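Local coordinates for protein inositol dehydrogenase (Lactobacillus casei, PDB 4MKX) that probably catalyses the NAD-dependent oxidation of scyllo-inositol, as an oxidoreductase of the Gfo/Idh/MocA family with a Rossmann-fold domain, at residues 118-121 with 122-126; 150-153 with 154-158; 314-317 with 318-321. One frame throughout, in Å; residues are numbered along the deposited sequence.

Contact 1: 118-121 with 122-126; sequences EAIE and HTQQV
Q124 folds back over E121 one turn earlier in helix 117-128, the helix of a beta-alpha-beta unit in the Rossmann fold, between the parallel strands 106-109 and 135-137. Its amide oxygen does the touching: Q124 OE1 lies 3.7 Å from E121 CG and 3.5 Å from E121 CA, a contact of an oxygen with aliphatic carbons. The E121 carboxylate runs on past this point, and its plane stands 70° from that of the Q124 amide. With CG anti to its own carbonyl carbon (chi1 -77°) and the chain extended beyond it, Q124 is carried back toward the start of the helix, and its CG passes 3.5 Å from I120 O. The other end of the amide, NE2, is hydrogen-bonded to E329, so the glutamine reaches from its own helix to the start of helix 328-347. I120 turns to the same neighbour and packs on L332 and T335.

Behind these side chains run the i to i+4 backbone bonds: H122 N to E118 O, T123 N to A119 O, Q124 N to I120 O and Q125 N to E121 O. The helix also meets helix 93-102, where A119 and T123 rest on L94. There E98 OE2 is hydrogen-bonded to both H122 ND1 and T123 OG1, so a single carboxylate oxygen ties two consecutive residues to the neighbouring helix. H122 has CG anti to the backbone N, which leads the imidazole away from 118-121 and toward E98, while its CB stays 3.4 Å from A119 O. Of the four backbone bonds, that from Q124 N to I120 O is the shortest at 2.9 Å; its donor lies in the carbonyl plane, with an N-H...O angle of 161°.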
loop_
_atom_site.group_PDB
_atom_site.type_symbol
_atom_site.label_atom_id
_atom_site.label_comp_id
_atom_site.label_asym_id
_atom_site.label_seq_id
_atom_site.Cartn_x
_atom_site.Cartn_y
_atom_site.Cartn_z
ATOM N N GLU A 118 11.640 -42.957 -12.909
ATOM C CA GLU A 118 11.358 -44.184 -13.652
ATOM C C GLU A 118 9.901 -44.605 -13.449
ATOM O O GLU A 118 9.191 -44.907 -14.408
ATOM C CB GLU A 118 12.301 -45.321 -13.222
ATOM C CG GLU A 118 11.977 -46.666 -13.886
ATOM C CD GLU A 118 12.878 -47.796 -13.422
ATOM O OE1 GLU A 118 13.770 -47.549 -12.580
ATOM O OE2 GLU A 118 12.690 -48.934 -13.904
ATOM N N ALA A 119 9.463 -44.625 -12.194
ATOM C CA ALA A 119 8.085 -44.975 -11.877
ATOM C C ALA A 119 7.093 -43.993 -12.502
ATOM O O ALA A 119 6.011 -44.391 -12.941
ATOM C CB ALA A 119 7.889 -45.075 -10.373
ATOM N N ILE A 120 7.443 -42.709 -12.539
ATOM C CA ILE A 120 6.570 -41.723 -13.179
ATOM C C ILE A 120 6.375 -41.998 -14.680
ATOM O O ILE A 120 5.260 -41.893 -15.202
ATOM C CB ILE A 120 7.060 -40.274 -12.947
ATOM C CG1 ILE A 120 7.007 -39.925 -11.460
ATOM C CG2 ILE A 120 6.211 -39.298 -13.743
ATOM C CD1 ILE A 120 7.658 -38.555 -11.125
ATOM N N GLU A 121 7.443 -42.388 -15.370
ATOM C CA GLU A 121 7.321 -42.675 -16.796
ATOM C C GLU A 121 6.440 -43.904 -17.055
ATOM O O GLU A 121 5.732 -43.960 -18.060
ATOM C CB GLU A 121 8.705 -42.815 -17.443
ATOM C CG GLU A 121 9.534 -41.540 -17.289
ATOM C CD GLU A 121 10.699 -41.452 -18.257
ATOM O OE1 GLU A 121 10.909 -42.410 -19.031
ATOM O OE2 GLU A 121 11.398 -40.418 -18.244
ATOM N N HIS A 122 6.457 -44.859 -16.130
ATOM C CA HIS A 122 5.582 -46.029 -16.227
ATOM C C HIS A 122 4.131 -45.572 -16.151
ATOM O O HIS A 122 3.276 -46.033 -16.906
ATOM C CB HIS A 122 5.879 -47.012 -15.096
ATOM C CG HIS A 122 5.061 -48.267 -15.148
ATOM N ND1 HIS A 122 3.822 -48.378 -14.553
ATOM C CD2 HIS A 122 5.318 -49.476 -15.707
ATOM C CE1 HIS A 122 3.346 -49.596 -14.751
ATOM N NE2 HIS A 122 4.235 -50.281 -15.449
ATOM N N THR A 123 3.858 -44.635 -15.251
ATOM C CA THR A 123 2.505 -44.099 -15.115
ATOM C C THR A 123 2.083 -43.267 -16.324
ATOM O O THR A 123 0.929 -43.324 -16.743
ATOM C CB THR A 123 2.365 -43.292 -13.815
ATOM O OG1 THR A 123 2.606 -44.166 -12.706
ATOM C CG2 THR A 123 0.959 -42.689 -13.690
ATOM N N GLN A 124 3.007 -42.487 -16.879
ATOM C CA GLN A 124 2.729 -41.763 -18.110
ATOM C C GLN A 124 2.235 -42.697 -19.208
ATOM O O GLN A 124 1.338 -42.340 -19.966
ATOM C CB GLN A 124 3.965 -41.021 -18.590
ATOM C CG GLN A 124 4.241 -39.753 -17.812
ATOM C CD GLN A 124 5.467 -39.043 -18.323
ATOM O OE1 GLN A 124 6.588 -39.475 -18.067
ATOM N NE2 GLN A 124 5.262 -37.955 -19.059
ATOM N N GLN A 125 2.838 -43.878 -19.298
ATOM C CA GLN A 125 2.403 -44.867 -20.283
ATOM C C GLN A 125 0.965 -45.329 -20.016
ATOM O O GLN A 125 0.148 -45.380 -20.935
ATOM C CB GLN A 125 3.370 -46.052 -20.300
ATOM C CG GLN A 125 2.893 -47.239 -21.127
ATOM C CD GLN A 125 2.851 -46.953 -22.619
ATOM O OE1 GLN A 125 3.318 -45.918 -23.086
ATOM N NE2 GLN A 125 2.307 -47.892 -23.380
ATOM N N VAL A 126 0.661 -45.649 -18.759
ATOM C CA VAL A 126 -0.691 -46.067 -18.381
ATOM C C VAL A 126 -1.697 -44.963 -18.714
ATOM O O VAL A 126 -2.760 -45.221 -19.273
ATOM C CB VAL A 126 -0.785 -46.455 -16.889
ATOM C CG1 VAL A 126 -2.213 -46.836 -16.527
ATOM C CG2 VAL A 126 0.138 -47.615 -16.574
#

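Contact 2: 150-153 with 154-158; sequences AKQL and VDQGK
K151 curls its chain across the D155 carboxylate one turn on, with its CG 3.8 Å from D155 OD2, and closes a salt bridge at its end. K151 NZ sits 3.0 Å from D155 OD2, on the syn lone pair of that oxygen, and makes a weak bond of 3.2 Å to D155 OD1, so the ammonium straddles the carboxylate. Bends at chi2 (63°) and chi4 (53°) bring the lysine back to its partner. With an alanine here, the D155 carboxylate is likely to lose its charged mate and be freer to turn. The K151 side chain also touches W205 and F206 of helix 197-207.

Q152 and Q156 run next to each other in the same direction, with their amide planes nearly perpendicular; Q156 NE2 lies 3.6 Å from Q152 CG. At the other end of its amide, Q156 OE1 accepts a hydrogen bond of 2.7 Å from K158 NZ. K158 in turn crosses L153, bringing K158 NZ to 4.1 Å from L153 CD2, while L153 packs on V285 of the second subunit.

The end of helix 145-155 is a Schellman motif: G157 takes a positive phi (86°), K158 N bonds back to L153 O at 3.0 Å, and G157 N to V154 O. The carbonyl end of a helix is partially negative, so the two lysine ammonium groups, one held by a carboxylate and one by an amide oxygen, are likely to be favoured electrostatically on this surface turn.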
loop_
_atom_site.group_PDB
_atom_site.type_symbol
_atom_site.label_atom_id
_atom_site.label_comp_id
_atom_site.label_asym_id
_atom_site.label_seq_id
_atom_site.Cartn_x
_atom_site.Cartn_y
_atom_site.Cartn_z
ATOM N N ALA A 150 -2.744 -12.177 -13.728
ATOM C CA ALA A 150 -1.375 -11.901 -14.165
ATOM C C ALA A 150 -1.037 -12.644 -15.447
ATOM O O ALA A 150 -0.350 -12.109 -16.316
ATOM C CB ALA A 150 -0.376 -12.261 -13.072
ATOM N N LYS A 151 -1.495 -13.889 -15.555
ATOM C CA LYS A 151 -1.251 -14.681 -16.752
ATOM C C LYS A 151 -1.878 -13.993 -17.963
ATOM O O LYS A 151 -1.291 -13.953 -19.046
ATOM C CB LYS A 151 -1.851 -16.075 -16.574
ATOM C CG LYS A 151 -1.591 -17.031 -17.737
ATOM C CD LYS A 151 -0.110 -17.304 -17.907
ATOM C CE LYS A 151 0.137 -18.600 -18.713
ATOM N NZ LYS A 151 -0.601 -18.593 -20.006
ATOM N N GLN A 152 -3.067 -13.448 -17.761
ATOM C CA GLN A 152 -3.781 -12.738 -18.810
ATOM C C GLN A 152 -2.979 -11.534 -19.302
ATOM O O GLN A 152 -2.825 -11.341 -20.506
ATOM C CB GLN A 152 -5.128 -12.298 -18.268
ATOM C CG GLN A 152 -6.029 -11.605 -19.244
ATOM C CD GLN A 152 -7.437 -11.521 -18.704
ATOM O OE1 GLN A 152 -7.765 -12.163 -17.701
ATOM N NE2 GLN A 152 -8.280 -10.731 -19.358
ATOM N N LEU A 153 -2.457 -10.732 -18.377
ATOM C CA LEU A 153 -1.599 -9.611 -18.757
ATOM C C LEU A 153 -0.383 -10.077 -19.553
ATOM O O LEU A 153 -0.013 -9.466 -20.557
ATOM C CB LEU A 153 -1.132 -8.830 -17.521
ATOM C CG LEU A 153 -2.232 -8.107 -16.753
ATOM C CD1 LEU A 153 -1.624 -7.370 -15.574
ATOM C CD2 LEU A 153 -2.932 -7.156 -17.685
ATOM N N VAL A 154 0.244 -11.155 -19.099
ATOM C CA VAL A 154 1.408 -11.698 -19.783
ATOM C C VAL A 154 1.049 -12.181 -21.193
ATOM O O VAL A 154 1.772 -11.896 -22.148
ATOM C CB VAL A 154 2.063 -12.832 -18.965
ATOM C CG1 VAL A 154 3.062 -13.609 -19.804
ATOM C CG2 VAL A 154 2.738 -12.270 -17.717
ATOM N N ASP A 155 -0.066 -12.892 -21.316
ATOM C CA ASP A 155 -0.489 -13.438 -22.610
ATOM C C ASP A 155 -0.837 -12.340 -23.610
ATOM O O ASP A 155 -0.655 -12.504 -24.820
ATOM C CB ASP A 155 -1.694 -14.367 -22.433
ATOM C CG ASP A 155 -1.316 -15.710 -21.840
ATOM O OD1 ASP A 155 -0.112 -16.035 -21.817
ATOM O OD2 ASP A 155 -2.235 -16.438 -21.403
ATOM N N GLN A 156 -1.346 -11.229 -23.094
ATOM C CA GLN A 156 -1.708 -10.082 -23.919
ATOM C C GLN A 156 -0.486 -9.264 -24.341
ATOM O O GLN A 156 -0.622 -8.313 -25.108
ATOM C CB GLN A 156 -2.707 -9.184 -23.188
ATOM C CG GLN A 156 -4.097 -9.790 -23.079
ATOM C CD GLN A 156 -5.017 -8.992 -22.171
ATOM O OE1 GLN A 156 -4.608 -7.998 -21.565
ATOM N NE2 GLN A 156 -6.267 -9.431 -22.065
ATOM N N GLY A 157 0.690 -9.623 -23.829
ATOM C CA GLY A 157 1.939 -8.976 -24.208
ATOM C C GLY A 157 2.258 -7.723 -23.407
ATOM O O GLY A 157 3.154 -6.955 -23.763
ATOM N N LYS A 158 1.545 -7.529 -22.302
ATOM C CA LYS A 158 1.628 -6.284 -21.540
ATOM C C LYS A 158 2.932 -6.044 -20.784
ATOM O O LYS A 158 3.234 -4.909 -20.444
ATOM C CB LYS A 158 0.450 -6.173 -20.571
ATOM C CG LYS A 158 -0.893 -5.952 -21.253
ATOM C CD LYS A 158 -1.416 -4.551 -20.995
ATOM C CE LYS A 158 -2.765 -4.334 -21.676
ATOM N NZ LYS A 158 -3.741 -5.404 -21.320
#

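Contact 3: 314-317 with 318-321; sequences FVNS and ILNN
I318 sets its CD1 over one face of the F314 ring, a CH-pi contact in the last turn of helix 304-319, which packs across strands 18-23, 83-86 and 106-109 of the parallel Rossmann sheet. I318 CD1 lies 4.2 Å from the F314 ring centroid, 24° off the normal and shifted toward the rim, where F314 CZ is its closest ring atom at 3.9 Å. Two torsions bring the pair together: F314 holds CG anti to the backbone N (chi1 174°), and I318 holds CG1 anti to its own carbonyl carbon, which sends CD1 back up the helix to the ring. Both side chains then face the sheet, touching A83 and H106, and the F314 ring meets that of F85 with the planes nearly perpendicular.

S317 carries its OG between the backbone N and the carbonyl carbon (chi1 76°), turning the hydroxyl back to donate to F314 O. The same carbonyl also receives weak bonds from S317 N and I318 N, so it is shared by three donors. Beyond the hydroxyl, I318 CG1 lies 4.0 Å from S317 OG, and the buried serine side chain rests on K134 and V324.

One residue round the helix, V315 and L319 project together from one side of it, with V315 CG1 and L319 CD1 4.2 Å apart; both pack on I18. Backbone bonds from L319 N to V315 O and from N320 N to N316 O (2.8 Å) continue the helix to its end. N321 then leaves it with a positive phi, and its OD1 is hydrogen-bonded to K134. The tightest polar link of this turn is the serine's, 2.6 Å from S317 OG to F314 O.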
loop_
_atom_site.group_PDB
_atom_site.type_symbol
_atom_site.label_atom_id
_atom_site.label_comp_id
_atom_site.label_asym_id
_atom_site.label_seq_id
_atom_site.Cartn_x
_atom_site.Cartn_y
_atom_site.Cartn_z
ATOM N N PHE A 314 -12.458 -29.855 -12.813
ATOM C CA PHE A 314 -12.310 -31.291 -13.027
ATOM C C PHE A 314 -13.660 -31.925 -13.348
ATOM O O PHE A 314 -13.790 -32.677 -14.319
ATOM C CB PHE A 314 -11.659 -31.943 -11.808
ATOM C CG PHE A 314 -11.602 -33.443 -11.877
ATOM C CD1 PHE A 314 -10.728 -34.087 -12.750
ATOM C CD2 PHE A 314 -12.405 -34.202 -11.047
ATOM C CE1 PHE A 314 -10.677 -35.479 -12.805
ATOM C CE2 PHE A 314 -12.361 -35.591 -11.095
ATOM C CZ PHE A 314 -11.485 -36.227 -11.968
ATOM N N VAL A 315 -14.667 -31.593 -12.549
ATOM C CA VAL A 315 -16.018 -32.109 -12.761
ATOM C C VAL A 315 -16.576 -31.695 -14.124
ATOM O O VAL A 315 -17.131 -32.527 -14.850
ATOM C CB VAL A 315 -16.966 -31.689 -11.620
ATOM C CG1 VAL A 315 -18.414 -32.023 -11.968
ATOM C CG2 VAL A 315 -16.567 -32.377 -10.326
ATOM N N ASN A 316 -16.427 -30.419 -14.474
ATOM C CA ASN A 316 -16.879 -29.931 -15.777
ATOM C C ASN A 316 -16.125 -30.551 -16.953
ATOM O O ASN A 316 -16.688 -30.703 -18.035
ATOM C CB ASN A 316 -16.807 -28.404 -15.855
ATOM C CG ASN A 316 -17.721 -27.724 -14.853
ATOM O OD1 ASN A 316 -18.551 -28.363 -14.215
ATOM N ND2 ASN A 316 -17.562 -26.418 -14.706
ATOM N N SER A 317 -14.854 -30.899 -16.749
ATOM C CA SER A 317 -14.050 -31.495 -17.819
ATOM C C SER A 317 -14.611 -32.848 -18.244
ATOM O O SER A 317 -14.543 -33.221 -19.416
ATOM C CB SER A 317 -12.575 -31.640 -17.404
ATOM O OG SER A 317 -12.376 -32.729 -16.516
ATOM N N ILE A 318 -15.155 -33.577 -17.280
ATOM C CA ILE A 318 -15.762 -34.878 -17.535
ATOM C C ILE A 318 -17.120 -34.709 -18.201
ATOM O O ILE A 318 -17.426 -35.384 -19.183
ATOM C CB ILE A 318 -15.952 -35.655 -16.231
ATOM C CG1 ILE A 318 -14.592 -35.976 -15.599
ATOM C CG2 ILE A 318 -16.747 -36.943 -16.486
ATOM C CD1 ILE A 318 -14.690 -36.476 -14.173
ATOM N N LEU A 319 -17.932 -33.805 -17.660
ATOM C CA LEU A 319 -19.262 -33.541 -18.206
ATOM C C LEU A 319 -19.206 -33.030 -19.644
ATOM O O LEU A 319 -19.992 -33.460 -20.491
ATOM C CB LEU A 319 -20.013 -32.532 -17.338
ATOM C CG LEU A 319 -20.516 -33.026 -15.987
ATOM C CD1 LEU A 319 -21.092 -31.872 -15.180
ATOM C CD2 LEU A 319 -21.557 -34.118 -16.183
ATOM N N ASN A 320 -18.278 -32.115 -19.913
ATOM C CA ASN A 320 -18.157 -31.496 -21.231
ATOM C C ASN A 320 -17.102 -32.130 -22.132
ATOM O O ASN A 320 -16.860 -31.646 -23.239
ATOM C CB ASN A 320 -17.865 -30.003 -21.089
ATOM C CG ASN A 320 -18.962 -29.263 -20.361
ATOM O OD1 ASN A 320 -20.077 -29.766 -20.224
ATOM N ND2 ASN A 320 -18.655 -28.058 -19.893
ATOM N N ASN A 321 -16.477 -33.201 -21.647
ATOM C CA ASN A 321 -15.419 -33.894 -22.380
ATOM C C ASN A 321 -14.357 -32.951 -22.940
ATOM O O ASN A 321 -14.002 -33.031 -24.116
ATOM C CB ASN A 321 -16.017 -34.762 -23.495
ATOM C CG ASN A 321 -15.046 -35.811 -24.010
ATOM O OD1 ASN A 321 -13.922 -35.933 -23.522
ATOM N ND2 ASN A 321 -15.484 -36.584 -24.999
#

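In the fold
Along the chain the three contacts come in series, each within the turns of a single helix and none touching another. Contact 1 lies in helix 117-128, which links the last two strands of the six-stranded parallel Rossmann sheet. Contact 3 closes helix 304-319, which comes much later in sequence yet returns to pack on strands 18-23, 83-86 and 106-109 of that same sheet; the two centres are about 24 Å apart. Contact 2 ends helix 145-155, in the C-terminal family region beside strand 271-274 and at a subunit boundary, with its centre about 34 Å from that of contact 1 and about 26 Å from that of contact 3. The late helix thus helps complete the probable nucleotide-binding domain.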